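Local coordinates for protein gp18 (Listeria monocytogenes EGD-e, PDB 3GS9) that probably forms part of the distal tail of a prophage, as a trimeric structural protein of the prophage endopeptidase tail family, at residues 65-70 with 167-172; 69-74 with 85-90; 95-100 with 147-152. All blocks are in the same frame, centred on the assembly; numbering follows the deposited sequence.

Interaction 1: residues 65-70 with 167-172; sequences RGQEFV and PDNRHL
Gln67 and Asn169 both carry CG anti to their carbonyl carbons, with chi1 at -60° and -64°, and a further bend at chi2 turns the Gln67 amide toward the loop of the 167-172 hairpin. The two side-chain amides end up stacked, their planes only 6° apart, and each reaches past the other to the opposite backbone. OE1 of Gln67 accepts from the backbone N of Asn169 at 2.9 Å, the donor tilted somewhat from the carbonyl plane. In return, OD1 of Asn169 takes the backbone N of Glu68 at 2.7 Å, with the N-H bent away from a straight approach. The same amide gives its ND2 to O of Gly66 at 2.9 Å, a nearly straight bond in the carbonyl plane, so Asn169 grips the 66-68 backbone by a donor and an acceptor at once. NE2 of Gln67 completes the set: it meets OD1 of Asp168 at 2.8 Å, coming from above the carboxylate plane.

Asn169 sits in the type II' turn from Asp168 to His171 that joins strands 166-168 and 171-173, while Gln67 begins strand 67-74. A second donor, His91, reaches OE1 of Gln67, and the carboxylate of Glu68 bonds to Ser61. The contact thus links a strand in the family's N-terminal region to a hairpin turn in the region that follows. Of its four hydrogen bonds, three pair a side-chain amide with main chain; because the oxygen and the nitrogen of both amides are engaged, the bonds fix the rotation of each group.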
loop_
_atom_site.group_PDB
_atom_site.type_symbol
_atom_site.label_atom_id
_atom_site.label_comp_id
_atom_site.label_asym_id
_atom_site.label_seq_id
_atom_site.Cartn_x
_atom_site.Cartn_y
_atom_site.Cartn_z
ATOM N N ARG A 65 -5.966 -17.873 31.601
ATOM C CA ARG A 65 -5.140 -17.191 32.619
ATOM C C ARG A 65 -5.691 -15.811 33.054
ATOM O O ARG A 65 -4.962 -14.825 33.184
ATOM C CB ARG A 65 -3.679 -17.101 32.184
ATOM C CG ARG A 65 -2.988 -18.430 32.179
ATOM C CD ARG A 65 -1.582 -18.310 31.656
ATOM N NE ARG A 65 -0.879 -19.586 31.748
ATOM C CZ ARG A 65 0.278 -19.871 31.151
ATOM N NH1 ARG A 65 0.897 -18.970 30.381
ATOM N NH2 ARG A 65 0.814 -21.077 31.319
ATOM N N GLY A 66 -6.985 -15.767 33.265
ATOM C CA GLY A 66 -7.586 -14.583 33.846
ATOM C C GLY A 66 -7.967 -13.525 32.834
ATOM O O GLY A 66 -8.482 -12.468 33.227
ATOM N N GLN A 67 -7.754 -13.799 31.541
ATOM C CA GLN A 67 -8.126 -12.862 30.491
ATOM C C GLN A 67 -9.125 -13.473 29.538
ATOM O O GLN A 67 -9.122 -14.677 29.341
ATOM C CB GLN A 67 -6.892 -12.423 29.716
ATOM C CG GLN A 67 -5.857 -11.741 30.615
ATOM C CD GLN A 67 -6.341 -10.403 31.121
ATOM O OE1 GLN A 67 -6.835 -9.567 30.352
ATOM N NE2 GLN A 67 -6.236 -10.197 32.421
ATOM N N GLU A 68 -9.943 -12.616 28.933
ATOM C CA GLU A 68 -11.014 -13.035 28.009
ATOM C C GLU A 68 -10.632 -12.728 26.558
ATOM O O GLU A 68 -10.202 -11.616 26.258
ATOM C CB GLU A 68 -12.309 -12.289 28.328
ATOM C CG GLU A 68 -13.517 -12.737 27.538
ATOM C CD GLU A 68 -14.795 -11.959 27.898
ATOM O OE1 GLU A 68 -14.753 -11.183 28.878
ATOM O OE2 GLU A 68 -15.839 -12.147 27.246
ATOM N N PHE A 69 -10.820 -13.720 25.697
ATOM C CA PHE A 69 -10.540 -13.643 24.241
ATOM C C PHE A 69 -11.806 -14.060 23.541
ATOM O O PHE A 69 -12.541 -14.939 24.037
ATOM C CB PHE A 69 -9.392 -14.562 23.852
ATOM C CG PHE A 69 -8.101 -14.280 24.585
ATOM C CD1 PHE A 69 -7.854 -14.832 25.855
ATOM C CD2 PHE A 69 -7.135 -13.449 24.006
ATOM C CE1 PHE A 69 -6.678 -14.569 26.531
ATOM C CE2 PHE A 69 -5.969 -13.161 24.652
ATOM C CZ PHE A 69 -5.724 -13.693 25.931
ATOM N N VAL A 70 -12.102 -13.431 22.416
ATOM C CA VAL A 70 -13.356 -13.638 21.718
ATOM C C VAL A 70 -13.104 -14.205 20.324
ATOM O O VAL A 70 -12.272 -13.673 19.580
ATOM C CB VAL A 70 -14.071 -12.286 21.597
ATOM C CG1 VAL A 70 -15.387 -12.450 20.856
ATOM C CG2 VAL A 70 -14.288 -11.752 22.990
ATOM N N PRO A 167 -4.413 -3.393 28.987
ATOM C CA PRO A 167 -5.740 -3.918 29.315
ATOM C C PRO A 167 -5.708 -5.109 30.246
ATOM O O PRO A 167 -4.937 -6.061 29.989
ATOM C CB PRO A 167 -6.294 -4.365 27.939
ATOM C CG PRO A 167 -5.403 -3.790 26.915
ATOM C CD PRO A 167 -4.044 -3.724 27.600
ATOM N N ASP A 168 -6.515 -5.044 31.304
ATOM C CA ASP A 168 -6.861 -6.226 32.149
ATOM C C ASP A 168 -8.352 -6.491 31.896
ATOM O O ASP A 168 -9.219 -5.814 32.445
ATOM C CB ASP A 168 -6.588 -5.962 33.635
ATOM C CG ASP A 168 -7.014 -7.092 34.522
ATOM O OD1 ASP A 168 -7.421 -8.150 34.008
ATOM O OD2 ASP A 168 -6.954 -6.926 35.773
ATOM N N ASN A 169 -8.642 -7.436 31.003
ATOM C CA ASN A 169 -9.969 -7.542 30.400
ATOM C C ASN A 169 -10.425 -6.188 29.898
ATOM O O ASN A 169 -9.695 -5.607 29.078
ATOM C CB ASN A 169 -10.902 -8.293 31.326
ATOM C CG ASN A 169 -10.423 -9.733 31.510
ATOM O OD1 ASN A 169 -10.353 -10.457 30.530
ATOM N ND2 ASN A 169 -10.012 -10.109 32.708
ATOM N N ARG A 170 -11.574 -5.679 30.332
ATOM C CA ARG A 170 -12.037 -4.384 29.835
ATOM C C ARG A 170 -11.638 -3.225 30.755
ATOM O O ARG A 170 -12.157 -2.122 30.631
ATOM C CB ARG A 170 -13.553 -4.388 29.654
ATOM C CG ARG A 170 -14.071 -5.387 28.658
ATOM C CD ARG A 170 -15.615 -5.358 28.741
ATOM N NE ARG A 170 -16.203 -6.428 27.971
ATOM C CZ ARG A 170 -17.502 -6.593 27.773
ATOM N NH1 ARG A 170 -18.389 -5.748 28.299
ATOM N NH2 ARG A 170 -17.912 -7.622 27.037
ATOM N N HIS A 171 -10.704 -3.455 31.666
ATOM C CA HIS A 171 -10.192 -2.370 32.482
ATOM C C HIS A 171 -8.851 -1.943 31.900
ATOM O O HIS A 171 -7.885 -2.713 31.920
ATOM C CB HIS A 171 -10.066 -2.773 33.960
ATOM C CG HIS A 171 -9.541 -1.665 34.818
ATOM N ND1 HIS A 171 -10.287 -0.550 35.114
ATOM C CD2 HIS A 171 -8.325 -1.468 35.373
ATOM C CE1 HIS A 171 -9.567 0.265 35.860
ATOM N NE2 HIS A 171 -8.373 -0.266 36.028
ATOM N N LEU A 172 -8.795 -0.676 31.490
ATOM C CA LEU A 172 -7.667 -0.080 30.788
ATOM C C LEU A 172 -6.806 0.834 31.654
ATOM O O LEU A 172 -7.275 1.868 32.157
ATOM C CB LEU A 172 -8.145 0.716 29.569
ATOM C CG LEU A 172 -9.221 0.097 28.673
ATOM C CD1 LEU A 172 -9.594 1.022 27.548
ATOM C CD2 LEU A 172 -8.772 -1.268 28.171
#

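Interaction 2: residues 69-74 with 85-90; sequences FVVKQL and KDIRAP
The Phe69 ring turns an edge to Pro90, whose carbonyl carbon lies near the ring plane, while O of Ala89 approaches CD2 obliquely at 3.4 Å; Trp37 and His91 add edge-to-face partners. At the other flat group, in the Arg88 conformer described, OE1 of Gln73 lies in the plane of the guanidinium, at its edge and 3.8 Å from NE. The amide and guanidinium are almost perpendicular, 85° apart, although the two side chains run side by side; the charge of Arg88 is engaged by Glu40.

These residues belong to an antiparallel beta hairpin of strands 67-74 and 83-90, interrupted by a classic beta bulge in which Lys72 and Gln73 both face Arg88. O of Arg88 accepts from the backbone N of Lys72 and of Gln73, both donors in its carbonyl plane, and N of Arg88 returns a bond to O of Gln73 at 3.0 Å, making Gln73 and Arg88 a hydrogen-bonded pair. Beyond the bulge, N of Val70 bonds to O of Pro90, also at 3.0 Å. Pro90 has no N-H to offer O of Val70, which instead receives a CA-H...O contact from Ala89. The Pro90 ring lies across the Lys72 chain, its CD 3.9 Å from CG; farther out, the ammonium of Lys72 pairs with Glu59 and also reaches O of Thr203 of a neighbouring subunit. Gln73 and Leu74 pair with a strand of that subunit, so the sheet continues across the interface.

Ile87 divides its branches between two partners. CG2, anti to the backbone N, rests on CG2 of Val71 at 3.8 Å, whereas CG1 is pressed against CD1 of Leu74 at 3.4 Å, closer than usual for two carbons.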
loop_
_atom_site.group_PDB
_atom_site.type_symbol
_atom_site.label_atom_id
_atom_site.label_comp_id
_atom_site.label_asym_id
_atom_site.label_seq_id
_atom_site.Cartn_x
_atom_site.Cartn_y
_atom_site.Cartn_z
ATOM N N PHE A 69 -10.820 -13.720 25.697
ATOM C CA PHE A 69 -10.540 -13.643 24.241
ATOM C C PHE A 69 -11.806 -14.060 23.541
ATOM O O PHE A 69 -12.541 -14.939 24.037
ATOM C CB PHE A 69 -9.392 -14.562 23.852
ATOM C CG PHE A 69 -8.101 -14.280 24.585
ATOM C CD1 PHE A 69 -7.854 -14.832 25.855
ATOM C CD2 PHE A 69 -7.135 -13.449 24.006
ATOM C CE1 PHE A 69 -6.678 -14.569 26.531
ATOM C CE2 PHE A 69 -5.969 -13.161 24.652
ATOM C CZ PHE A 69 -5.724 -13.693 25.931
ATOM N N VAL A 70 -12.102 -13.431 22.416
ATOM C CA VAL A 70 -13.356 -13.638 21.718
ATOM C C VAL A 70 -13.104 -14.205 20.324
ATOM O O VAL A 70 -12.272 -13.673 19.580
ATOM C CB VAL A 70 -14.071 -12.286 21.597
ATOM C CG1 VAL A 70 -15.387 -12.450 20.856
ATOM C CG2 VAL A 70 -14.288 -11.752 22.990
ATOM N N VAL A 71 -13.799 -15.291 19.995
ATOM C CA VAL A 71 -13.599 -15.959 18.699
ATOM C C VAL A 71 -14.116 -15.053 17.564
ATOM O O VAL A 71 -15.296 -14.740 17.533
ATOM C CB VAL A 71 -14.331 -17.305 18.683
ATOM C CG1 VAL A 71 -14.282 -17.934 17.301
ATOM C CG2 VAL A 71 -13.796 -18.224 19.815
ATOM N N LYS A 72 -13.205 -14.596 16.681
ATOM C CA LYS A 72 -13.542 -13.812 15.492
ATOM C C LYS A 72 -13.254 -14.526 14.165
ATOM O O LYS A 72 -13.912 -14.244 13.165
ATOM C CB LYS A 72 -12.776 -12.486 15.499
ATOM C CG LYS A 72 -13.169 -11.501 16.600
ATOM C CD LYS A 72 -14.617 -11.166 16.430
ATOM C CE LYS A 72 -15.023 -9.879 17.022
ATOM N NZ LYS A 72 -16.359 -9.473 16.425
ATOM N N GLN A 73 -12.247 -15.408 14.145
ATOM C CA GLN A 73 -11.984 -16.255 13.007
ATOM C C GLN A 73 -12.052 -17.705 13.435
ATOM O O GLN A 73 -11.638 -18.038 14.542
ATOM C CB GLN A 73 -10.643 -15.938 12.400
ATOM C CG GLN A 73 -10.639 -14.599 11.733
ATOM C CD GLN A 73 -9.262 -14.147 11.322
ATOM O OE1 GLN A 73 -8.399 -13.862 12.174
ATOM N NE2 GLN A 73 -9.063 -13.992 10.004
ATOM N N LEU A 74 -12.612 -18.537 12.562
ATOM C CA LEU A 74 -12.872 -19.947 12.832
ATOM C C LEU A 74 -13.007 -20.691 11.510
ATOM O O LEU A 74 -13.793 -20.302 10.617
ATOM C CB LEU A 74 -14.166 -20.092 13.632
ATOM C CG LEU A 74 -14.652 -21.442 14.185
ATOM C CD1 LEU A 74 -13.707 -21.933 15.253
ATOM C CD2 LEU A 74 -16.047 -21.323 14.767
ATOM N N LYS A 85 -11.487 -27.525 14.019
ATOM C CA LYS A 85 -11.700 -26.073 13.948
ATOM C C LYS A 85 -10.444 -25.374 14.429
ATOM O O LYS A 85 -9.851 -25.785 15.434
ATOM C CB LYS A 85 -12.911 -25.607 14.781
ATOM C CG LYS A 85 -14.228 -26.263 14.380
ATOM C CD LYS A 85 -15.438 -25.507 14.922
ATOM C CE LYS A 85 -15.485 -25.455 16.430
ATOM N NZ LYS A 85 -16.900 -25.391 16.934
ATOM N N ASP A 86 -10.014 -24.351 13.683
ATOM C CA ASP A 86 -8.861 -23.551 14.052
ATOM C C ASP A 86 -9.447 -22.206 14.461
ATOM O O ASP A 86 -10.145 -21.567 13.664
ATOM C CB ASP A 86 -7.894 -23.388 12.885
ATOM C CG ASP A 86 -7.219 -24.715 12.492
ATOM O OD1 ASP A 86 -7.589 -25.770 13.062
ATOM O OD2 ASP A 86 -6.327 -24.699 11.604
ATOM N N ILE A 87 -9.206 -21.832 15.713
ATOM C CA ILE A 87 -9.759 -20.611 16.316
ATOM C C ILE A 87 -8.694 -19.525 16.348
ATOM O O ILE A 87 -7.542 -19.795 16.688
ATOM C CB ILE A 87 -10.204 -20.863 17.803
ATOM C CG1 ILE A 87 -11.464 -21.720 17.860
ATOM C CG2 ILE A 87 -10.436 -19.526 18.559
ATOM C CD1 ILE A 87 -11.228 -23.187 17.551
ATOM N N ARG A 88 -9.081 -18.302 16.032
ATOM C CA ARG A 88 -8.280 -17.158 16.342
ATOM C C ARG A 88 -9.176 -16.190 17.116
ATOM O O ARG A 88 -10.222 -15.783 16.629
ATOM C CB ARG A 88 -7.701 -16.525 15.073
ATOM C CG ARG A 88 -6.546 -17.327 14.462
ATOM C CD ARG A 88 -5.893 -16.607 13.282
ATOM N NE ARG A 88 -5.283 -15.340 13.690
ATOM C CZ ARG A 88 -4.080 -15.203 14.247
ATOM N NH1 ARG A 88 -3.312 -16.260 14.494
ATOM N NH2 ARG A 88 -3.646 -13.990 14.573
ATOM N N ALA A 89 -8.748 -15.852 18.329
ATOM C CA ALA A 89 -9.539 -15.084 19.288
ATOM C C ALA A 89 -8.735 -13.902 19.831
ATOM O O ALA A 89 -7.892 -14.076 20.723
ATOM C CB ALA A 89 -10.005 -15.995 20.466
ATOM N N PRO A 90 -8.957 -12.702 19.265
ATOM C CA PRO A 90 -8.399 -11.467 19.846
ATOM C C PRO A 90 -8.900 -11.168 21.263
ATOM O O PRO A 90 -10.053 -11.454 21.603
ATOM C CB PRO A 90 -8.921 -10.369 18.911
ATOM C CG PRO A 90 -9.127 -11.106 17.600
ATOM C CD PRO A 90 -9.685 -12.436 18.010
#

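Interaction 3: residues 95-100 with 147-152; sequences TCQDGR and NNNYLT
CA of Gly99 sits over the face of the Tyr150 ring, 3.8 Å from its centroid and 8° off the normal, a CH-pi contact. With no side chain in between, the main chain itself covers the ring, the glycine C lying 3.6 Å above its plane toward the rim. O of Gly99 accepts from N of Tyr150 at 2.9 Å, the donor standing above the carbonyl plane, and also receives a CA-H...O contact from Asn149. At the first turn of the helix, SG of Cys96 packs against CB of Leu151 at 3.7 Å. At the far end, the Arg100 chain bends twice, at chi2 and chi3, and lays one face of its guanidinium over CA of Asn148, while OD1 of Asn147 approaches the edge, 3.0 Å from NH2.

Waters and neighbours fix these groups in turn. One water accepts from N of Arg100 and donates to OH of Tyr150; another links NH1 of Arg100 to O of Asn147. The Tyr150 hydroxyl is also bonded to O of Asp122, and Phe119 meets its ring edge to face. A chi1 of 71° folds the Asn149 amide back over its own main chain, where OD1 accepts from N of Thr152 at 3.0 Å and ND2 gives a bond to OG1 of the same threonine. Asn148 OD1 in turn takes the N-H of Asn149.

The arrangement is a strand-to-helix junction with an Asn N-cap: a 3-10 turn leading into strand 100-106 packs where strand 141-149, after a G1 bulge, gives way to helix 150-161.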
loop_
_atom_site.group_PDB
_atom_site.type_symbol
_atom_site.label_atom_id
_atom_site.label_comp_id
_atom_site.label_asym_id
_atom_site.label_seq_id
_atom_site.Cartn_x
_atom_site.Cartn_y
_atom_site.Cartn_z
ATOM N N THR A 95 -12.535 -5.536 21.154
ATOM C CA THR A 95 -13.958 -5.312 20.925
ATOM C C THR A 95 -14.423 -3.865 21.138
ATOM O O THR A 95 -15.539 -3.555 20.797
ATOM C CB THR A 95 -14.885 -6.278 21.759
ATOM O OG1 THR A 95 -14.847 -5.948 23.158
ATOM C CG2 THR A 95 -14.491 -7.745 21.499
ATOM N N CYS A 96 -13.578 -3.006 21.716
ATOM C CA CYS A 96 -13.916 -1.579 21.843
ATOM C C CYS A 96 -14.132 -0.896 20.493
ATOM O O CYS A 96 -14.755 0.183 20.401
ATOM C CB CYS A 96 -12.886 -0.808 22.698
ATOM S SG CYS A 96 -11.309 -0.453 22.005
ATOM N N GLN A 97 -13.607 -1.507 19.442
ATOM C CA GLN A 97 -13.817 -0.987 18.111
ATOM C C GLN A 97 -15.289 -1.022 17.665
ATOM O O GLN A 97 -15.663 -0.304 16.707
ATOM C CB GLN A 97 -12.953 -1.740 17.108
ATOM C CG GLN A 97 -12.694 -0.928 15.869
ATOM C CD GLN A 97 -12.492 -1.768 14.656
ATOM O OE1 GLN A 97 -12.220 -2.963 14.752
ATOM N NE2 GLN A 97 -12.642 -1.150 13.479
ATOM N N ASP A 98 -16.117 -1.797 18.380
ATOM C CA ASP A 98 -17.568 -1.835 18.124
ATOM C C ASP A 98 -18.287 -0.555 18.589
ATOM O O ASP A 98 -19.447 -0.350 18.291
ATOM C CB ASP A 98 -18.216 -3.084 18.776
ATOM C CG ASP A 98 -17.913 -4.394 18.030
ATOM O OD1 ASP A 98 -17.558 -4.354 16.830
ATOM O OD2 ASP A 98 -18.091 -5.471 18.653
ATOM N N GLY A 99 -17.566 0.288 19.319
ATOM C CA GLY A 99 -18.107 1.547 19.864
ATOM C C GLY A 99 -17.639 2.735 19.070
ATOM O O GLY A 99 -16.513 2.755 18.576
ATOM N N ARG A 100 -18.521 3.718 18.911
ATOM C CA ARG A 100 -18.183 4.937 18.180
ATOM C C ARG A 100 -18.519 6.124 19.074
ATOM O O ARG A 100 -19.567 6.138 19.753
ATOM C CB ARG A 100 -18.986 5.083 16.870
ATOM C CG ARG A 100 -18.692 4.067 15.744
ATOM C CD ARG A 100 -17.849 4.593 14.553
ATOM N NE ARG A 100 -17.975 6.018 14.343
ATOM C CZ ARG A 100 -17.156 6.730 13.583
ATOM N NH1 ARG A 100 -16.148 6.137 12.922
ATOM N NH2 ARG A 100 -17.333 8.042 13.490
ATOM N N ASN A 147 -15.268 11.620 16.773
ATOM C CA ASN A 147 -15.717 11.162 15.465
ATOM C C ASN A 147 -14.945 9.943 14.992
ATOM O O ASN A 147 -14.362 9.910 13.897
ATOM C CB ASN A 147 -15.679 12.321 14.454
ATOM C CG ASN A 147 -16.451 12.015 13.188
ATOM O OD1 ASN A 147 -17.121 10.990 13.090
ATOM N ND2 ASN A 147 -16.352 12.908 12.205
ATOM N N ASN A 148 -14.888 8.929 15.846
ATOM C CA ASN A 148 -14.220 7.708 15.460
ATOM C C ASN A 148 -14.585 6.580 16.389
ATOM O O ASN A 148 -15.289 6.761 17.377
ATOM C CB ASN A 148 -12.680 7.870 15.364
ATOM C CG ASN A 148 -12.108 7.231 14.095
ATOM O OD1 ASN A 148 -12.345 6.042 13.799
ATOM N ND2 ASN A 148 -11.363 8.015 13.328
ATOM N N ASN A 149 -14.113 5.388 16.043
ATOM C CA ASN A 149 -14.333 4.239 16.903
ATOM C C ASN A 149 -13.403 4.321 18.114
ATOM O O ASN A 149 -12.377 4.995 18.075
ATOM C CB ASN A 149 -14.182 2.910 16.168
ATOM C CG ASN A 149 -12.779 2.619 15.811
ATOM O OD1 ASN A 149 -11.992 2.217 16.671
ATOM N ND2 ASN A 149 -12.409 2.895 14.550
ATOM N N TYR A 150 -13.754 3.598 19.165
ATOM C CA TYR A 150 -13.037 3.756 20.438
ATOM C C TYR A 150 -11.570 3.366 20.349
ATOM O O TYR A 150 -10.717 3.978 21.010
ATOM C CB TYR A 150 -13.705 2.958 21.562
ATOM C CG TYR A 150 -15.115 3.385 21.963
ATOM C CD1 TYR A 150 -15.696 4.574 21.503
ATOM C CD2 TYR A 150 -15.825 2.614 22.864
ATOM C CE1 TYR A 150 -16.979 4.947 21.895
ATOM C CE2 TYR A 150 -17.103 2.986 23.292
ATOM C CZ TYR A 150 -17.674 4.139 22.803
ATOM O OH TYR A 150 -18.954 4.473 23.221
ATOM N N LEU A 151 -11.256 2.320 19.584
ATOM C CA LEU A 151 -9.872 1.874 19.490
ATOM C C LEU A 151 -9.001 2.933 18.781
ATOM O O LEU A 151 -7.900 3.244 19.222
ATOM C CB LEU A 151 -9.814 0.541 18.733
ATOM C CG LEU A 151 -8.458 -0.141 18.634
ATOM C CD1 LEU A 151 -7.842 -0.393 19.992
ATOM C CD2 LEU A 151 -8.617 -1.458 17.907
ATOM N N THR A 152 -9.498 3.460 17.659
ATOM C CA THR A 152 -8.760 4.487 16.910
ATOM C C THR A 152 -8.504 5.733 17.772
ATOM O O THR A 152 -7.389 6.299 17.772
ATOM C CB THR A 152 -9.501 4.858 15.624
ATOM O OG1 THR A 152 -9.550 3.691 14.806
ATOM C CG2 THR A 152 -8.780 6.009 14.918
HETATM O O HOH W 1 -20.666 3.427 21.003
HETATM O O HOH W 2 -20.818 7.083 21.948
HETATM O O HOH W 3 -15.008 8.119 11.278
#

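In the fold
Interactions 1 and 2 start from the same strand, 67-74, share Phe69 and Val70, and have centres about 15 Å apart. Interaction 2 pairs that strand with strand 83-90 within one antiparallel sheet, whereas interaction 1 ties its beginning to the hairpin of strands 166-168 and 171-173. Interaction 3 follows interaction 2 along the chain and is nested inside the loop closed by interaction 1; its centre lies about 17 Å from that of interaction 1 and 20 Å from that of interaction 2. Val70 packs against Thr95 of interaction 3. Interaction 1 bridges the two family regions, whereas interactions 2 and 3 each lie within one and border the second subunit, into which the sheet of interaction 2 continues.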